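Local coordinates for protein butyryl-CoA dehydrogenase (Marinomonas mediterranea, PDB 6CXT) that is a flavoprotein of the acyl-CoA dehydrogenase family that binds flavin-adenine dinucleotide and builds its chain from helical N- and C-terminal domains around a beta middle domain, at residues L99-E104 and A232-A237; S135-T140 and L179-F184; L17-E22 and N39-F44; C245-F250 and M318-I323. All blocks are in the same frame, centred on the assembly; numbering follows the deposited sequence. Where two conformers were deposited one is given.

Contact 1 (L99-E104 and A232-A237); sequences LEHGSE and ARIFAA. With FK4 (S-[2-({N-[(2R)-2-hydroxy-4-{[(R)-hydroxy(oxo)-lambda~5~-phosphanyl]oxy}-3,3-dimethylbutanoyl]-beta-alanyl}amino)ethyl] 1H-pyrrole-2-carbothioate), chain C.
H101 lays its imidazole flat against I234, and the two side chains slide past each other in opposite directions. The I234 branch through CG1 sits over the middle of the ring: CG1 is 3.7 Å from the H101 ring centroid and only 3° off the ring normal, a clean CH-pi contact. Beyond it, I234 CD1 comes within 3.8 Å of H101 CG, near the root of the ring, while I234 CG2, on the same face, leans toward H101 CD2 (4.0 Å). With CG beside the backbone N (chi1 -59°), H101 turns toward helix 231-245. A237 CB adds a loose contact with E100, whose OE2 makes a weak hydrogen bond to W241. Farther round helix 231-245, F235 and A236 turn to the FK4 pocket: F235 CZ lies 3.7 Å from FK4 C17, at the ring edge, and A236 CB is 3.4 Å from FK4 O28. R233 makes a salt bridge to E55 of the alpha/beta hydrolase fold protein, another chain. No hydrogen bond crosses between the segments; here helix 81-101 and the pocket-lining helix 231-245 meet through dispersion and the CH-pi contact.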
loop_
_atom_site.group_PDB
_atom_site.type_symbol
_atom_site.label_atom_id
_atom_site.label_comp_id
_atom_site.label_asym_id
_atom_site.label_seq_id
_atom_site.Cartn_x
_atom_site.Cartn_y
_atom_site.Cartn_z
ATOM N N LEU B 99 32.445 -20.866 -14.886
ATOM C CA LEU B 99 31.960 -21.676 -15.989
ATOM C C LEU B 99 31.875 -20.881 -17.300
ATOM O O LEU B 99 32.338 -21.370 -18.336
ATOM C CB LEU B 99 30.619 -22.358 -15.677
ATOM C CG LEU B 99 30.002 -23.261 -16.756
ATOM C CD1 LEU B 99 30.876 -24.508 -17.024
ATOM C CD2 LEU B 99 28.611 -23.707 -16.351
ATOM N N GLU B 100 31.346 -19.661 -17.262
ATOM C CA GLU B 100 31.109 -18.895 -18.486
ATOM C C GLU B 100 32.294 -18.140 -19.064
ATOM O O GLU B 100 32.292 -17.838 -20.259
ATOM C CB GLU B 100 29.903 -17.958 -18.316
ATOM C CG GLU B 100 28.681 -18.769 -17.904
ATOM C CD GLU B 100 27.402 -17.974 -17.918
ATOM O OE1 GLU B 100 27.411 -16.754 -17.615
ATOM O OE2 GLU B 100 26.390 -18.613 -18.255
ATOM N N HIS B 101 33.288 -17.829 -18.241
ATOM C CA HIS B 101 34.368 -16.900 -18.619
ATOM C C HIS B 101 35.758 -17.312 -18.208
ATOM O O HIS B 101 36.717 -16.573 -18.473
ATOM C CB HIS B 101 34.112 -15.520 -18.062
ATOM C CG HIS B 101 32.828 -14.932 -18.538
ATOM N ND1 HIS B 101 32.682 -14.379 -19.795
ATOM C CD2 HIS B 101 31.609 -14.869 -17.949
ATOM C CE1 HIS B 101 31.432 -13.981 -19.950
ATOM N NE2 HIS B 101 30.763 -14.262 -18.842
ATOM N N GLY B 102 35.862 -18.430 -17.518
ATOM C CA GLY B 102 37.181 -18.957 -17.159
ATOM C C GLY B 102 37.807 -19.696 -18.358
ATOM O O GLY B 102 37.086 -20.327 -19.165
ATOM N N SER B 103 39.147 -19.645 -18.456
ATOM C CA SER B 103 39.892 -20.514 -19.397
ATOM C C SER B 103 39.493 -21.973 -19.123
ATOM O O SER B 103 39.043 -22.293 -18.014
ATOM C CB SER B 103 41.397 -20.352 -19.150
ATOM O OG SER B 103 41.766 -21.103 -18.003
ATOM N N GLU B 104 39.677 -22.862 -20.099
ATOM C CA GLU B 104 39.442 -24.294 -19.887
ATOM C C GLU B 104 40.245 -24.882 -18.731
ATOM O O GLU B 104 39.747 -25.767 -18.028
ATOM C CB GLU B 104 39.740 -25.102 -21.166
ATOM C CG GLU B 104 38.840 -24.741 -22.335
ATOM C CD GLU B 104 37.353 -24.896 -22.006
ATOM O OE1 GLU B 104 36.970 -25.987 -21.520
ATOM O OE2 GLU B 104 36.584 -23.929 -22.255
ATOM N N ALA B 232 32.813 -5.291 -15.738
ATOM C CA ALA B 232 31.431 -4.816 -15.558
ATOM C C ALA B 232 30.383 -5.745 -16.178
ATOM O O ALA B 232 29.350 -6.031 -15.548
ATOM C CB ALA B 232 31.266 -3.395 -16.050
ATOM N N ARG B 233 30.638 -6.235 -17.387
ATOM C CA ARG B 233 29.705 -7.110 -18.091
ATOM C C ARG B 233 29.678 -8.533 -17.585
ATOM O O ARG B 233 28.629 -9.199 -17.592
ATOM C CB ARG B 233 29.884 -7.016 -19.623
ATOM C CG ARG B 233 29.573 -5.593 -20.118
ATOM C CD ARG B 233 29.781 -5.364 -21.618
ATOM N NE ARG B 233 28.813 -6.104 -22.412
ATOM C CZ ARG B 233 27.575 -5.699 -22.717
ATOM N NH1 ARG B 233 27.091 -4.508 -22.325
ATOM N NH2 ARG B 233 26.821 -6.509 -23.459
ATOM N N ILE B 234 30.814 -9.028 -17.116
ATOM C CA ILE B 234 30.824 -10.319 -16.446
ATOM C C ILE B 234 30.039 -10.206 -15.104
ATOM O O ILE B 234 29.308 -11.124 -14.753
ATOM C CB ILE B 234 32.282 -10.814 -16.191
ATOM C CG1 ILE B 234 32.884 -11.215 -17.563
ATOM C CG2 ILE B 234 32.306 -12.041 -15.240
ATOM C CD1 ILE B 234 34.336 -11.641 -17.531
ATOM N N PHE B 235 30.235 -9.108 -14.395
ATOM C CA PHE B 235 29.476 -8.907 -13.157
ATOM C C PHE B 235 27.956 -8.872 -13.482
ATOM O O PHE B 235 27.158 -9.605 -12.884
ATOM C CB PHE B 235 29.865 -7.654 -12.436
ATOM C CG PHE B 235 29.075 -7.492 -11.168
ATOM C CD1 PHE B 235 29.251 -8.435 -10.113
ATOM C CD2 PHE B 235 28.061 -6.513 -11.071
ATOM C CE1 PHE B 235 28.464 -8.358 -8.954
ATOM C CE2 PHE B 235 27.289 -6.426 -9.894
ATOM C CZ PHE B 235 27.500 -7.339 -8.853
ATOM N N ALA B 236 27.568 -8.072 -14.487
ATOM C CA ALA B 236 26.161 -8.088 -14.923
ATOM C C ALA B 236 25.685 -9.497 -15.244
ATOM O O ALA B 236 24.551 -9.879 -14.880
ATOM C CB ALA B 236 25.909 -7.122 -16.089
ATOM N N ALA B 237 26.509 -10.318 -15.887
ATOM C CA ALA B 237 26.056 -11.653 -16.229
ATOM C C ALA B 237 25.905 -12.554 -14.995
ATOM O O ALA B 237 25.033 -13.439 -14.921
ATOM C CB ALA B 237 27.011 -12.320 -17.222
HETATM O O01 FK4 C . 23.463 -3.949 -16.158
HETATM P P02 FK4 C . 24.629 -2.955 -15.843
HETATM O O03 FK4 C . 24.641 -2.312 -14.411
HETATM C C04 FK4 C . 23.425 -1.979 -13.808
HETATM C C05 FK4 C . 23.495 -0.871 -12.801
HETATM C C06 FK4 C . 22.073 -0.682 -12.210
HETATM C C07 FK4 C . 23.978 0.408 -13.537
HETATM C C08 FK4 C . 24.534 -1.169 -11.688
HETATM O O09 FK4 C . 24.862 -0.031 -10.927
HETATM C C10 FK4 C . 24.130 -2.343 -10.774
HETATM N N11 FK4 C . 23.994 -1.966 -9.375
HETATM C C12 FK4 C . 23.598 -2.968 -8.450
HETATM C C13 FK4 C . 24.813 -3.682 -7.817
HETATM C C14 FK4 C . 24.506 -5.047 -7.369
HETATM N N15 FK4 C . 25.359 -5.424 -6.326
HETATM C C16 FK4 C . 25.279 -6.785 -5.792
HETATM C C17 FK4 C . 26.632 -7.251 -5.219
HETATM S S18 FK4 C . 26.715 -9.007 -5.016
HETATM C C19 FK4 C . 25.403 -9.330 -3.836
HETATM C C20 FK4 C . 25.581 -10.752 -3.478
HETATM C C21 FK4 C . 25.007 -11.446 -2.436
HETATM C C22 FK4 C . 25.476 -12.770 -2.561
HETATM C C23 FK4 C . 26.339 -12.842 -3.682
HETATM N N24 FK4 C . 26.409 -11.625 -4.260
HETATM O O25 FK4 C . 24.944 -8.380 -3.164
HETATM O O26 FK4 C . 23.652 -5.776 -7.866
HETATM O O27 FK4 C . 23.864 -3.530 -11.163
HETATM O O28 FK4 C . 25.914 -3.695 -16.021
#

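Contact 2 (S135-T140 and L179-F184); sequences SNLATT and LGQTAF
Q181 NE2 is gripped from two directions: it donates to a water at 2.8 Å and also to the backbone carbonyl of I134. That water ties the two segments together, since it accepts from L137 N at 2.9 Å as well and donates to S135 O at 3.2 Å. The buried carboxamide is thus held by its nitrogen. Its flat face is covered by L137: L137 CD1 stands almost straight above Q181 CD at 3.7 Å. On the same residue, L137 CG is 3.5 Å from Q181 NE2. The two side chains cross at about a right angle, and the leucine branch lies over the amide. Q181 reaches this place because its chain is extended beyond CG (chi2 168°), carrying the amide from the start of its strand to the loop. S135 turns its CB away, and its OG bonds to D133. Around the contact, L137 also packs on Y169 of strand 165-171 and on K154 of strand 147-158, thus touching a strand of each of the two larger sheets. Q181 begins strand 181-187, which runs antiparallel to both 165-171 and 224-225, and its side chain also touches A232 on helix 231-245.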
loop_
_atom_site.group_PDB
_atom_site.type_symbol
_atom_site.label_atom_id
_atom_site.label_comp_id
_atom_site.label_asym_id
_atom_site.label_seq_id
_atom_site.Cartn_x
_atom_site.Cartn_y
_atom_site.Cartn_z
ATOM N N SER B 135 30.273 1.688 -10.620
ATOM C CA SER B 135 30.924 2.275 -11.806
ATOM C C SER B 135 32.352 2.681 -11.463
ATOM O O SER B 135 33.212 2.800 -12.343
ATOM C CB SER B 135 30.160 3.523 -12.306
ATOM O OG SER B 135 30.331 4.619 -11.386
ATOM N N ASN B 136 32.595 2.976 -10.202
ATOM C CA ASN B 136 33.895 3.467 -9.859
ATOM C C ASN B 136 34.433 2.621 -8.699
ATOM O O ASN B 136 34.145 2.909 -7.523
ATOM C CB ASN B 136 33.836 4.980 -9.536
ATOM C CG ASN B 136 35.163 5.514 -9.023
ATOM O OD1 ASN B 136 36.186 4.835 -9.120
ATOM N ND2 ASN B 136 35.156 6.718 -8.465
ATOM N N LEU B 137 35.181 1.573 -9.035
ATOM C CA LEU B 137 35.743 0.676 -7.994
ATOM C C LEU B 137 37.129 1.181 -7.583
ATOM O O LEU B 137 37.987 1.398 -8.462
ATOM C CB LEU B 137 35.771 -0.782 -8.471
ATOM C CG LEU B 137 34.415 -1.388 -8.873
ATOM C CD1 LEU B 137 34.632 -2.785 -9.359
ATOM C CD2 LEU B 137 33.435 -1.380 -7.679
ATOM N N ALA B 138 37.294 1.437 -6.278
ATOM C CA ALA B 138 38.569 1.795 -5.665
ATOM C C ALA B 138 39.602 0.637 -5.636
ATOM O O ALA B 138 40.793 0.889 -5.619
ATOM C CB ALA B 138 38.369 2.366 -4.277
ATOM N N THR B 139 39.141 -0.609 -5.676
ATOM C CA THR B 139 40.021 -1.772 -5.770
ATOM C C THR B 139 40.660 -1.764 -7.167
ATOM O O THR B 139 39.973 -1.684 -8.174
ATOM C CB THR B 139 39.268 -3.085 -5.512
ATOM O OG1 THR B 139 38.704 -3.034 -4.178
ATOM C CG2 THR B 139 40.241 -4.337 -5.609
ATOM N N THR B 140 42.007 -1.823 -7.201
ATOM C CA THR B 140 42.764 -1.754 -8.490
ATOM C C THR B 140 43.466 -3.064 -8.788
ATOM O O THR B 140 43.763 -3.837 -7.861
ATOM C CB THR B 140 43.822 -0.662 -8.456
ATOM O OG1 THR B 140 44.691 -0.917 -7.359
ATOM C CG2 THR B 140 43.177 0.694 -8.255
ATOM N N LEU B 179 34.047 0.129 -19.198
ATOM C CA LEU B 179 34.733 -1.009 -19.796
ATOM C C LEU B 179 36.203 -1.067 -19.301
ATOM O O LEU B 179 37.093 -1.623 -19.981
ATOM C CB LEU B 179 34.606 -0.994 -21.321
ATOM C CG LEU B 179 33.169 -0.984 -21.866
ATOM C CD1 LEU B 179 33.230 -0.724 -23.366
ATOM C CD2 LEU B 179 32.442 -2.323 -21.607
ATOM N N GLY B 180 36.425 -0.466 -18.132
ATOM C CA GLY B 180 37.742 -0.472 -17.471
ATOM C C GLY B 180 37.950 -1.319 -16.208
ATOM O O GLY B 180 38.891 -1.042 -15.415
ATOM N N GLN B 181 37.140 -2.376 -16.048
ATOM C CA GLN B 181 37.226 -3.227 -14.871
ATOM C C GLN B 181 37.494 -4.614 -15.333
ATOM O O GLN B 181 37.208 -4.948 -16.466
ATOM C CB GLN B 181 35.869 -3.177 -14.060
ATOM C CG GLN B 181 35.608 -1.836 -13.433
ATOM C CD GLN B 181 34.165 -1.682 -12.900
ATOM O OE1 GLN B 181 33.342 -2.556 -13.106
ATOM N NE2 GLN B 181 33.889 -0.578 -12.218
ATOM N N THR B 182 38.007 -5.470 -14.437
ATOM C CA THR B 182 38.278 -6.862 -14.756
ATOM C C THR B 182 37.929 -7.762 -13.559
ATOM O O THR B 182 38.060 -7.332 -12.413
ATOM C CB THR B 182 39.827 -7.005 -15.123
ATOM O OG1 THR B 182 40.128 -6.105 -16.224
ATOM C CG2 THR B 182 40.223 -8.404 -15.478
ATOM N N ALA B 183 37.479 -8.975 -13.873
ATOM C CA ALA B 183 37.155 -9.987 -12.892
ATOM C C ALA B 183 38.315 -10.950 -12.700
ATOM O O ALA B 183 38.927 -11.406 -13.689
ATOM C CB ALA B 183 35.925 -10.757 -13.331
ATOM N N PHE B 184 38.573 -11.303 -11.441
ATOM C CA PHE B 184 39.671 -12.228 -11.094
ATOM C C PHE B 184 39.176 -13.228 -10.053
ATOM O O PHE B 184 38.374 -12.867 -9.186
ATOM C CB PHE B 184 40.789 -11.424 -10.402
ATOM C CG PHE B 184 41.432 -10.392 -11.282
ATOM C CD1 PHE B 184 42.486 -10.748 -12.156
ATOM C CD2 PHE B 184 41.021 -9.059 -11.224
ATOM C CE1 PHE B 184 43.095 -9.780 -12.945
ATOM C CE2 PHE B 184 41.620 -8.079 -12.022
ATOM C CZ PHE B 184 42.680 -8.448 -12.877
HETATM O O HOH W 1 35.963 1.184 -11.799
#

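Contact 3 (L17-E22 and N39-F44); sequences LRFGKE and NALGDF
F19, at the end of helix 7-19, and F44, at the end of helix 35-44, bring their CA atoms to 7.9 Å, the closest backbone approach here. With CG opposite the backbone N (chi1 -180°), F19 reaches across and fits its ring among A40, L41 and F44. One face of the F19 ring receives F44: F44 CB is 3.8 Å from the F19 ring centroid, 17° off the normal and displaced toward the rim, and F44 CD1 is 3.6 Å from F19 CG. The rings meet obliquely, with their planes at 34° and their centroids 4.6 Å apart. F44 CE1 carries on to F19 CB at 3.7 Å, over the root of the first ring. At the far end, L41 crosses F19 at about a right angle and sets CD2 3.6 Å from F19 CE2. F19 CZ comes 3.4 Å from A40 O, a carbonyl already engaged by F44 N in the helix. L74 of helix 64-77 touches both phenylalanines, and L83 and L84 of helix 81-101 pack on L41. No hydrogen bond links the segments; mainly aromatic and aliphatic carbon joins them, with one carbonyl oxygen beside the F19 ring, so the contact is essentially hydrophobic.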
loop_
_atom_site.group_PDB
_atom_site.type_symbol
_atom_site.label_atom_id
_atom_site.label_comp_id
_atom_site.label_asym_id
_atom_site.label_seq_id
_atom_site.Cartn_x
_atom_site.Cartn_y
_atom_site.Cartn_z
ATOM N N LEU B 17 12.151 -31.459 -1.502
ATOM C CA LEU B 17 11.248 -31.338 -0.340
ATOM C C LEU B 17 11.547 -32.313 0.778
ATOM O O LEU B 17 11.496 -31.963 1.966
ATOM C CB LEU B 17 9.775 -31.470 -0.742
ATOM C CG LEU B 17 9.166 -30.326 -1.558
ATOM C CD1 LEU B 17 7.733 -30.702 -1.927
ATOM C CD2 LEU B 17 9.217 -28.983 -0.845
ATOM N N ARG B 18 11.862 -33.553 0.418
ATOM C CA ARG B 18 12.230 -34.538 1.431
ATOM C C ARG B 18 13.596 -34.245 2.069
ATOM O O ARG B 18 13.786 -34.470 3.252
ATOM C CB ARG B 18 12.238 -35.946 0.814
ATOM C CG ARG B 18 10.876 -36.502 0.380
ATOM C CD ARG B 18 11.014 -37.781 -0.490
ATOM N NE ARG B 18 12.326 -38.457 -0.339
ATOM C CZ ARG B 18 13.214 -38.712 -1.321
ATOM N NH1 ARG B 18 12.950 -38.393 -2.593
ATOM N NH2 ARG B 18 14.373 -39.319 -1.029
ATOM N N PHE B 19 14.541 -33.727 1.296
ATOM C CA PHE B 19 15.881 -33.444 1.817
ATOM C C PHE B 19 15.915 -32.462 2.990
ATOM O O PHE B 19 16.655 -32.701 3.923
ATOM C CB PHE B 19 16.844 -33.039 0.716
ATOM C CG PHE B 19 18.227 -32.745 1.204
ATOM C CD1 PHE B 19 19.139 -33.792 1.441
ATOM C CD2 PHE B 19 18.631 -31.420 1.435
ATOM C CE1 PHE B 19 20.426 -33.506 1.909
ATOM C CE2 PHE B 19 19.911 -31.142 1.913
ATOM C CZ PHE B 19 20.803 -32.180 2.131
ATOM N N GLY B 20 15.129 -31.372 2.972
ATOM C CA GLY B 20 14.983 -30.464 4.152
ATOM C C GLY B 20 15.044 -31.007 5.578
ATOM O O GLY B 20 15.771 -30.447 6.418
ATOM N N LYS B 21 14.316 -32.098 5.862
ATOM C CA LYS B 21 14.332 -32.791 7.174
ATOM C C LYS B 21 15.672 -33.442 7.568
ATOM O O LYS B 21 15.969 -33.604 8.751
ATOM C CB LYS B 21 13.223 -33.858 7.244
ATOM C CG LYS B 21 13.572 -35.187 6.554
ATOM C CD LYS B 21 12.407 -36.167 6.454
ATOM C CE LYS B 21 11.559 -35.903 5.210
ATOM N NZ LYS B 21 10.974 -37.137 4.601
ATOM N N GLU B 22 16.466 -33.843 6.588
ATOM C CA GLU B 22 17.768 -34.439 6.864
ATOM C C GLU B 22 18.764 -33.445 7.464
ATOM O O GLU B 22 19.830 -33.856 7.952
ATOM C CB GLU B 22 18.334 -35.106 5.611
ATOM C CG GLU B 22 17.634 -36.416 5.311
ATOM C CD GLU B 22 17.981 -36.959 3.951
ATOM O OE1 GLU B 22 19.178 -36.949 3.583
ATOM O OE2 GLU B 22 17.052 -37.406 3.248
ATOM N N ASN B 39 28.052 -29.441 3.742
ATOM C CA ASN B 39 28.521 -30.662 3.064
ATOM C C ASN B 39 27.355 -31.589 2.682
ATOM O O ASN B 39 27.369 -32.182 1.601
ATOM C CB ASN B 39 29.587 -31.419 3.920
ATOM C CG ASN B 39 30.863 -30.604 4.108
ATOM O OD1 ASN B 39 31.173 -29.728 3.302
ATOM N ND2 ASN B 39 31.599 -30.880 5.186
ATOM N N ALA B 40 26.321 -31.646 3.528
ATOM C CA ALA B 40 25.125 -32.417 3.180
ATOM C C ALA B 40 24.424 -31.887 1.925
ATOM O O ALA B 40 24.017 -32.669 1.035
ATOM C CB ALA B 40 24.178 -32.550 4.356
ATOM N N LEU B 41 24.312 -30.559 1.833
ATOM C CA LEU B 41 23.806 -29.939 0.602
ATOM C C LEU B 41 24.716 -30.254 -0.601
ATOM O O LEU B 41 24.223 -30.497 -1.686
ATOM C CB LEU B 41 23.718 -28.394 0.763
ATOM C CG LEU B 41 22.478 -27.949 1.557
ATOM C CD1 LEU B 41 22.676 -26.540 2.111
ATOM C CD2 LEU B 41 21.211 -28.036 0.678
ATOM N N GLY B 42 26.035 -30.247 -0.381
ATOM C CA GLY B 42 27.013 -30.698 -1.380
ATOM C C GLY B 42 26.722 -32.102 -1.877
ATOM O O GLY B 42 26.611 -32.318 -3.091
ATOM N N ASP B 43 26.598 -33.048 -0.954
ATOM C CA ASP B 43 26.203 -34.421 -1.322
ATOM C C ASP B 43 24.845 -34.538 -2.019
ATOM O O ASP B 43 24.681 -35.334 -2.914
ATOM C CB ASP B 43 26.184 -35.310 -0.083
ATOM C CG ASP B 43 27.534 -35.376 0.598
ATOM O OD1 ASP B 43 28.539 -34.993 -0.014
ATOM O OD2 ASP B 43 27.589 -35.789 1.765
ATOM N N PHE B 44 23.859 -33.745 -1.604
ATOM C CA PHE B 44 22.575 -33.719 -2.300
ATOM C C PHE B 44 22.732 -33.277 -3.765
ATOM O O PHE B 44 21.983 -33.714 -4.614
ATOM C CB PHE B 44 21.563 -32.834 -1.516
ATOM C CG PHE B 44 20.282 -32.538 -2.253
ATOM C CD1 PHE B 44 19.196 -33.415 -2.173
ATOM C CD2 PHE B 44 20.161 -31.380 -3.024
ATOM C CE1 PHE B 44 17.992 -33.137 -2.850
ATOM C CE2 PHE B 44 18.968 -31.108 -3.719
ATOM C CZ PHE B 44 17.877 -31.990 -3.610
#

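Contact 4 (C245-F250 and M318-I323); sequences CLFAIF and MSKLAI
In the helical C-terminal domain of the acyl-CoA dehydrogenase fold, F247 and K320 meet where the type I turn C245-A248, linking helix 231-245 to the next helix, abuts helix 313-338. The contact is buried, and the F247 ring is sandwiched. Over one face runs the aliphatic part of K320: CG lies 3.7 Å from the F247 ring centroid, 8° off the normal, and the chain continues outward until K320 CE is 3.3 Å from F247 CZ. The bend at K320 chi2 (-76°) is what lays this chain along the ring before the ammonium leaves it. That end is held elsewhere: NZ donates to the backbone carbonyls of G364, S359 and F362, whose three oxygens fix the ammonium group and probably stabilise its positive charge. The opposite face of F247 takes F250, whose CE2 stands 3.6 Å above the plane, toward the rim. Seen from F250, the same meeting is at its edge, with F247 CD2 in its plane. The K320 side chain is about 7 Å from FK4 and about 8 Å from flavin-adenine dinucleotide. One helical turn on, I323 fills in beside the two phenylalanines. Its CD1 is 3.9 Å from F247 CB, while CG2 touches F250 CB at 3.7 Å and rests 3.4 Å from F247 O, the carbonyl that accepts the hydrogen bond from F250 N.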
loop_
_atom_site.group_PDB
_atom_site.type_symbol
_atom_site.label_atom_id
_atom_site.label_comp_id
_atom_site.label_asym_id
_atom_site.label_seq_id
_atom_site.Cartn_x
_atom_site.Cartn_y
_atom_site.Cartn_z
ATOM N N CYS B 245 18.190 -17.017 -9.999
ATOM C CA CYS B 245 18.141 -18.332 -9.401
ATOM C C CYS B 245 18.207 -18.306 -7.883
ATOM O O CYS B 245 17.602 -19.137 -7.251
ATOM C CB CYS B 245 19.297 -19.205 -9.931
ATOM S SG CYS B 245 19.234 -19.380 -11.757
ATOM N N LEU B 246 18.990 -17.397 -7.299
ATOM C CA LEU B 246 19.168 -17.399 -5.846
ATOM C C LEU B 246 17.793 -17.143 -5.179
ATOM O O LEU B 246 17.454 -17.750 -4.164
ATOM C CB LEU B 246 20.223 -16.378 -5.412
ATOM C CG LEU B 246 20.520 -16.226 -3.902
ATOM C CD1 LEU B 246 21.960 -15.740 -3.674
ATOM C CD2 LEU B 246 19.535 -15.231 -3.214
ATOM N N PHE B 247 16.975 -16.314 -5.812
ATOM C CA PHE B 247 15.692 -15.837 -5.193
ATOM C C PHE B 247 14.611 -16.914 -5.214
ATOM O O PHE B 247 13.582 -16.786 -4.519
ATOM C CB PHE B 247 15.262 -14.495 -5.852
ATOM C CG PHE B 247 16.097 -13.334 -5.334
ATOM C CD1 PHE B 247 17.471 -13.178 -5.757
ATOM C CD2 PHE B 247 15.606 -12.467 -4.372
ATOM C CE1 PHE B 247 18.270 -12.238 -5.185
ATOM C CE2 PHE B 247 16.413 -11.462 -3.815
ATOM C CZ PHE B 247 17.750 -11.367 -4.210
ATOM N N ALA B 248 14.846 -17.984 -5.968
ATOM C CA ALA B 248 13.990 -19.190 -5.874
ATOM C C ALA B 248 13.895 -19.690 -4.421
ATOM O O ALA B 248 12.848 -20.212 -4.016
ATOM C CB ALA B 248 14.520 -20.288 -6.771
ATOM N N ILE B 249 14.972 -19.508 -3.636
ATOM C CA ILE B 249 14.966 -19.879 -2.201
ATOM C C ILE B 249 13.712 -19.291 -1.501
ATOM O O ILE B 249 12.989 -19.991 -0.732
ATOM C CB ILE B 249 16.228 -19.391 -1.456
ATOM C CG1 ILE B 249 17.502 -20.079 -2.027
ATOM C CG2 ILE B 249 16.105 -19.664 0.040
ATOM C CD1 ILE B 249 18.771 -19.339 -1.591
ATOM N N PHE B 250 13.475 -18.016 -1.748
ATOM C CA PHE B 250 12.503 -17.272 -0.930
ATOM C C PHE B 250 11.080 -17.563 -1.387
ATOM O O PHE B 250 10.155 -17.393 -0.612
ATOM C CB PHE B 250 12.789 -15.787 -1.063
ATOM C CG PHE B 250 14.247 -15.468 -0.792
ATOM C CD1 PHE B 250 14.875 -15.952 0.389
ATOM C CD2 PHE B 250 14.998 -14.694 -1.710
ATOM C CE1 PHE B 250 16.252 -15.733 0.637
ATOM C CE2 PHE B 250 16.356 -14.418 -1.441
ATOM C CZ PHE B 250 16.991 -14.953 -0.311
ATOM N N MET B 318 12.316 -7.918 -12.566
ATOM C CA MET B 318 10.949 -7.947 -12.030
ATOM C C MET B 318 10.783 -9.096 -11.026
ATOM O O MET B 318 10.137 -8.918 -9.983
ATOM C CB MET B 318 9.925 -8.077 -13.170
ATOM C CG MET B 318 9.849 -6.805 -14.016
ATOM S SD MET B 318 8.435 -7.017 -15.137
ATOM C CE MET B 318 8.376 -5.319 -15.733
ATOM N N SER B 319 11.335 -10.260 -11.322
ATOM C CA SER B 319 11.210 -11.409 -10.457
ATOM C C SER B 319 11.905 -11.197 -9.144
ATOM O O SER B 319 11.328 -11.481 -8.050
ATOM C CB SER B 319 11.773 -12.623 -11.173
ATOM O OG SER B 319 11.742 -13.772 -10.367
ATOM N N LYS B 320 13.155 -10.684 -9.217
ATOM C CA LYS B 320 13.957 -10.420 -7.991
ATOM C C LYS B 320 13.147 -9.449 -7.093
ATOM O O LYS B 320 13.019 -9.634 -5.858
ATOM C CB LYS B 320 15.302 -9.729 -8.380
ATOM C CG LYS B 320 16.336 -9.669 -7.257
ATOM C CD LYS B 320 16.074 -8.619 -6.181
ATOM C CE LYS B 320 17.344 -8.327 -5.397
ATOM N NZ LYS B 320 17.205 -7.343 -4.261
ATOM N N LEU B 321 12.670 -8.371 -7.714
ATOM C CA LEU B 321 11.904 -7.342 -6.978
ATOM C C LEU B 321 10.626 -7.970 -6.369
ATOM O O LEU B 321 10.372 -7.800 -5.187
ATOM C CB LEU B 321 11.530 -6.207 -7.944
ATOM C CG LEU B 321 10.693 -5.053 -7.389
ATOM C CD1 LEU B 321 11.480 -4.372 -6.277
ATOM C CD2 LEU B 321 10.325 -4.081 -8.556
ATOM N N ALA B 322 9.845 -8.652 -7.181
ATOM C CA ALA B 322 8.548 -9.159 -6.713
ATOM C C ALA B 322 8.781 -10.193 -5.602
ATOM O O ALA B 322 8.041 -10.185 -4.602
ATOM C CB ALA B 322 7.771 -9.779 -7.862
ATOM N N ILE B 323 9.767 -11.097 -5.778
ATOM C CA ILE B 323 10.012 -12.146 -4.777
ATOM C C ILE B 323 10.451 -11.515 -3.452
ATOM O O ILE B 323 9.925 -11.873 -2.363
ATOM C CB ILE B 323 11.092 -13.170 -5.265
ATOM C CG1 ILE B 323 10.502 -14.010 -6.411
ATOM C CG2 ILE B 323 11.550 -14.097 -4.105
ATOM C CD1 ILE B 323 11.565 -14.789 -7.191
#

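From the N terminus, contact 3 comes first and closes a short loop that joins helices 7-19 and 35-44 within the N-terminal domain. Contact 1 opens next, in the last part of helix 81-101, and is completed only on helix 231-245; the whole of contact 2 lies between its two halves, inside the beta middle domain. Those two contacts touch directly, through R233 with L179 and I234 with A183, so N-terminal, middle and C-terminal domains meet there. Contact 4 follows in series, starting at the end of helix 231-245 and ending on helix 313-338, inside the C-terminal domain. No two loops cross. Contacts 2 and 3 are the farthest apart, their centres about 37 Å from each other.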